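Local coordinates for MarR Like Protein, TVG0766549 (Thermoplasma volcanium, PDB 3LFK) that is of unknown function, having been reported as a mechanosensitive channel, but resembles MarR-like winged helix-turn-helix transcriptional regulators and so may bind DNA, at residues L28-N31 against Y32-S35; M34-D37 against E38-L41; L70-L73 against M74-G77; Q101-R104 against V105-E109. One frame throughout, in Å; residues are numbered along the deposited sequence.

Contact 1: L28-N31 against Y32-S35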
# COMPACT_ATOMS: atom_id res chain seq x y z
N LEU A 28 0.41 10.20 -7.29
CA LEU A 28 -0.70 9.24 -7.33
C LEU A 28 -0.98 8.74 -8.75
O LEU A 28 -1.30 7.56 -8.95
CB LEU A 28 -1.96 9.89 -6.76
CG LEU A 28 -3.26 9.11 -6.83
CD1 LEU A 28 -3.12 7.78 -6.07
CD2 LEU A 28 -4.37 9.96 -6.21
N GLU A 29 -0.88 9.62 -9.74
CA GLU A 29 -1.15 9.21 -11.11
C GLU A 29 -0.27 8.05 -11.58
O GLU A 29 -0.67 7.29 -12.45
CB GLU A 29 -1.01 10.40 -12.07
CG GLU A 29 -0.06 11.46 -11.57
CD GLU A 29 -0.79 12.56 -10.81
OE1 GLU A 29 -1.31 13.48 -11.47
OE2 GLU A 29 -0.86 12.50 -9.56
N ASN A 30 0.92 7.90 -11.00
CA ASN A 30 1.79 6.79 -11.41
C ASN A 30 2.02 5.86 -10.21
O ASN A 30 3.07 5.22 -10.10
CB ASN A 30 3.14 7.30 -11.94
CG ASN A 30 3.88 6.26 -12.77
OD1 ASN A 30 3.26 5.34 -13.33
ND2 ASN A 30 5.19 6.41 -12.87
N ASN A 31 1.02 5.80 -9.32
CA ASN A 31 1.08 4.95 -8.14
C ASN A 31 2.34 5.17 -7.31
O ASN A 31 2.87 4.22 -6.74
CB ASN A 31 1.00 3.46 -8.55
CG ASN A 31 -0.40 3.05 -8.99
OD1 ASN A 31 -1.40 3.56 -8.48
ND2 ASN A 31 -0.47 2.09 -9.91
N TYR A 32 2.80 6.41 -7.25
CA TYR A 32 3.99 6.78 -6.48
C TYR A 32 5.19 5.94 -6.88
O TYR A 32 6.00 5.59 -6.03
CB TYR A 32 3.71 6.65 -4.97
CG TYR A 32 2.44 7.35 -4.52
CD1 TYR A 32 1.24 6.64 -4.40
CD2 TYR A 32 2.44 8.72 -4.23
CE1 TYR A 32 0.07 7.28 -4.01
CE2 TYR A 32 1.26 9.37 -3.82
CZ TYR A 32 0.09 8.63 -3.71
OH TYR A 32 -1.09 9.21 -3.27
N ASP A 33 5.27 5.62 -8.16
CA ASP A 33 6.36 4.83 -8.72
C ASP A 33 6.44 3.38 -8.29
O ASP A 33 7.44 2.71 -8.53
CB ASP A 33 7.70 5.54 -8.49
CG ASP A 33 7.72 6.92 -9.08
OD1 ASP A 33 7.55 7.01 -10.31
OD2 ASP A 33 7.88 7.89 -8.32
N MET A 34 5.40 2.88 -7.65
CA MET A 34 5.38 1.48 -7.26
C MET A 34 5.04 0.65 -8.48
O MET A 34 4.34 1.11 -9.39
CB MET A 34 4.31 1.22 -6.19
CG MET A 34 4.67 1.82 -4.81
SD MET A 34 3.45 1.33 -3.59
CE MET A 34 2.12 2.53 -3.95
N SER A 35 5.53 -0.59 -8.50
CA SER A 35 5.17 -1.47 -9.61
C SER A 35 3.81 -2.07 -9.24
O SER A 35 3.37 -1.96 -8.09
CB SER A 35 6.25 -2.54 -9.77
OG SER A 35 6.71 -3.00 -8.53
O HOH W 1 4.90 3.43 -10.98
O HOH W 2 6.68 8.38 -12.20
O HOH W 3 2.21 1.00 -11.11

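Contact 2: M34-D37 against E38-L41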
# COMPACT_ATOMS: atom_id res chain seq x y z
N MET A 34 5.40 2.88 -7.65
CA MET A 34 5.38 1.48 -7.26
C MET A 34 5.04 0.65 -8.48
O MET A 34 4.34 1.11 -9.39
CB MET A 34 4.31 1.22 -6.19
CG MET A 34 4.67 1.82 -4.81
SD MET A 34 3.45 1.33 -3.59
CE MET A 34 2.12 2.53 -3.95
N SER A 35 5.53 -0.59 -8.50
CA SER A 35 5.17 -1.47 -9.61
C SER A 35 3.81 -2.07 -9.24
O SER A 35 3.37 -1.96 -8.09
CB SER A 35 6.25 -2.54 -9.77
OG SER A 35 6.71 -3.00 -8.53
N GLN A 36 3.14 -2.72 -10.20
CA GLN A 36 1.79 -3.24 -9.91
C GLN A 36 1.72 -4.30 -8.81
O GLN A 36 0.75 -4.35 -8.04
CB GLN A 36 1.15 -3.75 -11.21
CG GLN A 36 -0.33 -4.18 -11.02
CD GLN A 36 -1.20 -3.10 -10.38
OE1 GLN A 36 -1.20 -1.95 -10.82
NE2 GLN A 36 -1.94 -3.48 -9.33
N ASP A 37 2.75 -5.14 -8.72
CA ASP A 37 2.78 -6.15 -7.67
C ASP A 37 2.76 -5.47 -6.29
O ASP A 37 2.08 -5.94 -5.36
CB ASP A 37 3.99 -7.08 -7.84
CG ASP A 37 5.33 -6.33 -8.01
OD1 ASP A 37 5.33 -5.10 -8.19
OD2 ASP A 37 6.38 -6.99 -7.94
N GLU A 38 3.49 -4.36 -6.17
CA GLU A 38 3.54 -3.63 -4.91
C GLU A 38 2.20 -2.99 -4.57
O GLU A 38 1.76 -3.02 -3.44
CB GLU A 38 4.66 -2.57 -4.98
CG GLU A 38 6.04 -3.24 -4.94
CD GLU A 38 7.18 -2.39 -5.44
OE1 GLU A 38 6.98 -1.21 -5.78
OE2 GLU A 38 8.30 -2.94 -5.50
N VAL A 39 1.54 -2.44 -5.59
CA VAL A 39 0.24 -1.82 -5.39
C VAL A 39 -0.74 -2.91 -4.97
O VAL A 39 -1.49 -2.74 -4.02
CB VAL A 39 -0.24 -1.16 -6.69
CG1 VAL A 39 -1.65 -0.60 -6.49
CG2 VAL A 39 0.68 0.00 -7.07
N SER A 40 -0.73 -4.04 -5.68
CA SER A 40 -1.62 -5.14 -5.30
C SER A 40 -1.43 -5.56 -3.84
O SER A 40 -2.41 -5.73 -3.08
CB SER A 40 -1.34 -6.34 -6.22
OG SER A 40 -1.73 -6.03 -7.54
N LEU A 41 -0.18 -5.71 -3.40
CA LEU A 41 0.05 -6.10 -2.03
C LEU A 41 -0.39 -5.02 -1.03
O LEU A 41 -0.95 -5.32 0.01
CB LEU A 41 1.53 -6.43 -1.80
CG LEU A 41 1.80 -6.86 -0.35
CD1 LEU A 41 0.98 -8.11 0.04
CD2 LEU A 41 3.29 -7.15 -0.20
O HOH W 4 8.10 -5.68 -5.85

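Contact 3: L70-L73 against M74-G77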
# COMPACT_ATOMS: atom_id res chain seq x y z
N LEU A 70 6.89 -7.33 -0.19
CA LEU A 70 6.67 -6.73 1.14
C LEU A 70 7.90 -5.93 1.58
O LEU A 70 7.75 -4.84 2.12
CB LEU A 70 6.36 -7.82 2.17
CG LEU A 70 6.15 -7.33 3.61
CD1 LEU A 70 5.03 -6.28 3.70
CD2 LEU A 70 5.82 -8.54 4.50
N LYS A 71 9.11 -6.47 1.37
CA LYS A 71 10.31 -5.75 1.78
C LYS A 71 10.40 -4.42 1.07
O LYS A 71 10.86 -3.45 1.65
CB LYS A 71 11.58 -6.56 1.52
CG LYS A 71 11.76 -7.67 2.56
CD LYS A 71 13.04 -8.46 2.28
CE LYS A 71 12.83 -9.94 2.52
NZ LYS A 71 14.05 -10.72 2.18
N ASN A 72 9.97 -4.35 -0.19
CA ASN A 72 9.97 -3.05 -0.86
C ASN A 72 8.99 -2.09 -0.16
O ASN A 72 9.30 -0.92 0.06
CB ASN A 72 9.60 -3.21 -2.35
CG ASN A 72 10.78 -3.65 -3.17
OD1 ASN A 72 11.85 -3.03 -3.09
ND2 ASN A 72 10.62 -4.70 -3.95
N LEU A 73 7.79 -2.57 0.19
CA LEU A 73 6.83 -1.70 0.87
C LEU A 73 7.38 -1.23 2.20
O LEU A 73 7.09 -0.11 2.61
CB LEU A 73 5.49 -2.41 1.09
CG LEU A 73 4.77 -2.80 -0.20
CD1 LEU A 73 3.46 -3.46 0.20
CD2 LEU A 73 4.50 -1.60 -1.09
N MET A 74 8.16 -2.09 2.86
CA MET A 74 8.77 -1.69 4.13
C MET A 74 9.85 -0.63 3.90
O MET A 74 9.92 0.36 4.65
CB MET A 74 9.32 -2.92 4.85
CG MET A 74 8.21 -3.85 5.23
SD MET A 74 8.88 -5.43 5.95
CE MET A 74 9.92 -5.91 4.90
N ASP A 75 10.69 -0.85 2.89
CA ASP A 75 11.75 0.09 2.57
C ASP A 75 11.13 1.45 2.18
O ASP A 75 11.67 2.49 2.49
CB ASP A 75 12.58 -0.40 1.39
CG ASP A 75 13.43 -1.61 1.73
OD1 ASP A 75 13.53 -2.00 2.91
OD2 ASP A 75 14.00 -2.17 0.77
N TYR A 76 9.97 1.44 1.51
CA TYR A 76 9.33 2.70 1.12
C TYR A 76 8.75 3.47 2.30
O TYR A 76 8.44 4.66 2.18
CB TYR A 76 8.14 2.46 0.16
CG TYR A 76 8.46 1.80 -1.14
CD1 TYR A 76 9.69 1.91 -1.74
CD2 TYR A 76 7.47 1.06 -1.80
CE1 TYR A 76 9.96 1.31 -2.96
CE2 TYR A 76 7.71 0.47 -3.02
CZ TYR A 76 8.95 0.58 -3.61
OH TYR A 76 9.19 -0.01 -4.82
N GLY A 77 8.55 2.79 3.42
CA GLY A 77 7.98 3.40 4.59
C GLY A 77 6.47 3.19 4.71
O GLY A 77 5.79 3.85 5.50
O HOH W 5 13.75 -3.78 -1.17

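Contact 4: Q101-R104 against V105-E109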
# COMPACT_ATOMS: atom_id res chain seq x y z
N GLN A 101 -5.25 4.28 0.65
CA GLN A 101 -6.58 4.90 0.53
C GLN A 101 -6.67 5.82 -0.69
O GLN A 101 -7.69 5.84 -1.39
CB GLN A 101 -6.92 5.67 1.80
CG GLN A 101 -8.43 5.98 1.96
CD GLN A 101 -9.31 4.73 2.01
OE1 GLN A 101 -8.82 3.60 1.97
NE2 GLN A 101 -10.62 4.93 2.10
N ALA A 102 -5.61 6.59 -0.97
CA ALA A 102 -5.60 7.48 -2.12
C ALA A 102 -5.77 6.70 -3.41
O ALA A 102 -6.52 7.10 -4.32
CB ALA A 102 -4.31 8.29 -2.16
N ILE A 103 -5.08 5.56 -3.50
CA ILE A 103 -5.16 4.72 -4.68
C ILE A 103 -6.56 4.09 -4.76
O ILE A 103 -7.14 4.03 -5.85
CB ILE A 103 -4.07 3.61 -4.62
CG1 ILE A 103 -2.69 4.27 -4.82
CG2 ILE A 103 -4.32 2.54 -5.71
CD1 ILE A 103 -1.49 3.31 -4.59
N ARG A 104 -7.08 3.62 -3.63
CA ARG A 104 -8.41 3.00 -3.62
C ARG A 104 -9.46 3.99 -4.09
O ARG A 104 -10.33 3.64 -4.89
CB ARG A 104 -8.79 2.54 -2.21
CG ARG A 104 -8.12 1.26 -1.76
CD ARG A 104 -8.67 0.85 -0.40
NE ARG A 104 -10.08 0.45 -0.48
CZ ARG A 104 -10.87 0.26 0.57
NH1 ARG A 104 -10.41 0.42 1.80
NH2 ARG A 104 -12.13 -0.12 0.39
N VAL A 105 -9.39 5.21 -3.58
CA VAL A 105 -10.36 6.24 -3.99
C VAL A 105 -10.23 6.58 -5.46
O VAL A 105 -11.24 6.68 -6.18
CB VAL A 105 -10.21 7.49 -3.12
CG1 VAL A 105 -11.03 8.63 -3.71
CG2 VAL A 105 -10.66 7.17 -1.70
N ARG A 106 -9.00 6.74 -5.95
CA ARG A 106 -8.82 7.04 -7.38
C ARG A 106 -9.43 5.91 -8.21
O ARG A 106 -10.15 6.15 -9.20
CB ARG A 106 -7.33 7.17 -7.71
CG ARG A 106 -7.02 7.38 -9.19
CD ARG A 106 -5.60 6.96 -9.48
NE ARG A 106 -5.46 5.51 -9.35
CZ ARG A 106 -4.30 4.88 -9.18
NH1 ARG A 106 -3.17 5.57 -9.10
NH2 ARG A 106 -4.27 3.57 -9.10
N ASP A 107 -9.14 4.67 -7.82
CA ASP A 107 -9.66 3.53 -8.55
C ASP A 107 -11.19 3.48 -8.54
O ASP A 107 -11.81 3.18 -9.57
CB ASP A 107 -9.11 2.22 -7.96
CG ASP A 107 -7.63 2.02 -8.26
OD1 ASP A 107 -7.05 2.80 -9.05
OD2 ASP A 107 -7.05 1.07 -7.69
N GLU A 108 -11.78 3.76 -7.40
CA GLU A 108 -13.24 3.74 -7.26
C GLU A 108 -13.89 4.87 -8.06
O GLU A 108 -14.97 4.68 -8.63
CB GLU A 108 -13.60 3.83 -5.79
CG GLU A 108 -15.10 3.86 -5.46
CD GLU A 108 -15.89 2.71 -6.05
OE1 GLU A 108 -15.37 1.57 -6.07
OE2 GLU A 108 -17.05 2.95 -6.49
N GLU A 109 -13.26 6.04 -8.08
CA GLU A 109 -13.82 7.15 -8.87
C GLU A 109 -13.87 6.74 -10.34
O GLU A 109 -14.83 7.06 -11.06
CB GLU A 109 -12.97 8.43 -8.70
CG GLU A 109 -13.01 8.95 -7.29
CD GLU A 109 -12.15 10.16 -7.05
OE1 GLU A 109 -11.02 10.20 -7.60
OE2 GLU A 109 -12.58 11.07 -6.31

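Contact 1: L28-N31 against Y32-S35
The carbonyl oxygen of N30 is gripped twice: D33 N donates to N30 O at 3.0 Å, and a water lying 2.7 Å from N30 O gives its other hydrogen to M34 O. One residue on, M34 N reaches N31 O at 3.0 Å with a straighter N-H...O angle of 165°. Each bond closes a four-residue turn, and the two overlap. Between them N31, Y32 and D33 have positive phi, so the chain coils with left-handed sense, whereas the bond from N31 N to L28 O just before closes a turn of the usual hand.

This reversal throws the Y32 ring back over L28. The CA of L28 sits over the ring face, 4.0 Å from its centroid, in a CH-pi contact, while L28 CD1 packs on Y32 CE1 at 3.8 Å. With CG anti to the backbone N (chi1 174°), the leucine chain runs out under the phenol end of the ring. M34 curls at its third torsion, bringing its methyl CE back to N31 O at 3.3 Å. Water also joins N30 ND2 to D33 OD1; the amide and carboxylate planes stand 87° apart. The N31 amide has two duties: ND2 holds a water that also binds M34 O, and OD1 accepts from R106 of helix 94-116. Two overlapping positive-phi turns, in effect a short left-handed 3-10 coil, thus lead the chain into helix 36-47, the first helix of the winged helix-turn-helix fold.

Contact 2: M34-D37 against E38-L41
S35 N donates to E38 OE1 at 3.1 Å, meeting the oxygen from above the carboxylate plane rather than within it. As S35 is the N-cap of helix 36-47 and E38 its third residue, this is one half of a capping box. The reciprocal half is missing: S35 OG, at chi1 40° between the backbone N and the carbonyl carbon, makes no capping bond and donates instead to D37 OD1 at 2.5 Å, on the syn lone pair of that oxygen. E38 N makes two weak bonds, to S35 O and to D37 OD1. E38 OE1 is held a second time, by Y76 OH of helix 66-76.

Around this knot the carboxylates of D37 and E38 lie side by side, their planes only 13° apart and OD1 of D37 4.6 Å from OE2 of E38. A water donates to both, bridging D37 OD2 and E38 OE2, and the helix start would probably ease their mutual repulsion. Regular bonds take over from here, V39 N to S35 O and S40 N to Q36 O, the latter 2.8 Å long and nearly straight at 171°. On the other flank of the turn, V39 CG2 rests against M34 CB at 3.9 Å.

Farther out, V69 and N72 touch the side chain of E38. Helix 66-76 therefore lies beside E38 and also meets L41 through L73, while M34 touches both Y76 of helix 66-76 and I103 of helix 94-116.

Contact 3: L70-L73 against M74-G77
Over one face of the Y76 ring, offset toward its rim, stands the carbonyl oxygen of N72, 3.1 Å above the plane. The same oxygen accepts Y76 N at 2.8 Å, so the ring folds back across the carbonyl its own backbone uses. Its second torsion, chi2 -28°, lays the face on the helix; N72 CB approaches CZ, and L73 CD2 meets Y76 CD2 obliquely at 4.0 Å. Beyond the helix K11 makes a cation-pi contact with the ring, whose hydroxyl is the one that serves E38.

The carboxylate of D75 lies beside K71 O without bonding to it. Its CG is 3.2 Å from K71 O, because chi1 (-69°) swings the group back along the helix. OD2 is satisfied by the backbone N of A8 and by a water that also donates to N72 OD1, lacing the two side chains together.

By its place in the winged helix-turn-helix order, helix 66-76 probably corresponds to the recognition helix of MarR-like regulators. It finishes in a Schellman motif at G77, with phi 95°, a conformation that suits glycine. G77 N bonds to M74 O at 3.0 Å and only weakly to L73 O. On another flank M74 runs extended to its sulfur, setting SD 4.1 Å from L70 CG, while M74 CG lies close to L70 O. L70 and L73 both touch L41 of helix 36-47.

Contact 4: Q101-R104 against V105-E109
Four successive i to i+4 bonds, from V105 N to Q101 O through E108 N to R104 O, run at 2.8 to 3.0 Å and keep helix 94-116 regular across these two turns. Side chains then lie back on those carbonyls. V105 CG2 comes within 3.3 Å of Q101 O, and D107, its CG anti to the carbonyl carbon (chi1 -71°), tucks its carboxylate carbon 3.2 Å from I103 O.

The polar centre is a salt bridge between neighbours. R106 holds D107 side-on, with NE at 3.2 Å and NH2 at 2.9 Å from the single oxygen OD1, both from the same face of the carboxylate, with OD1 lying in the guanidinium plane. I103 runs alongside the pair: its CG1 lies over one guanidinium face, and CG2 touches R106 NH2 at 3.5 Å and D107 OD2 at 3.7 Å. The remaining nitrogen, NH1, besides serving N31, makes a weak bond to L28 O. Bound to D107 on its own helix and to the turn at 28-31, R106 fastens the approach to helix 36-47 onto the long C-terminal helix of this MarR-like fold.

The four contacts follow one another along the chain. Contacts 1 and 2 overlap at M34 and S35, their centres 9 Å apart, and carry the chain from the turns at 28-34 into helix 36-47. Contact 3 closes helix 66-76 and contact 4 lies on helix 94-116; these two sit on opposite sides of the chain's centre, about 21 Å apart between centres, and do not touch. Contacts 1 and 2 mediate between them: E38 reaches Y76, N31 reaches R106, and M34 packs against both outer helices, placing the start of helix 36-47 in contact with both the presumed recognition helix and the C-terminal helix.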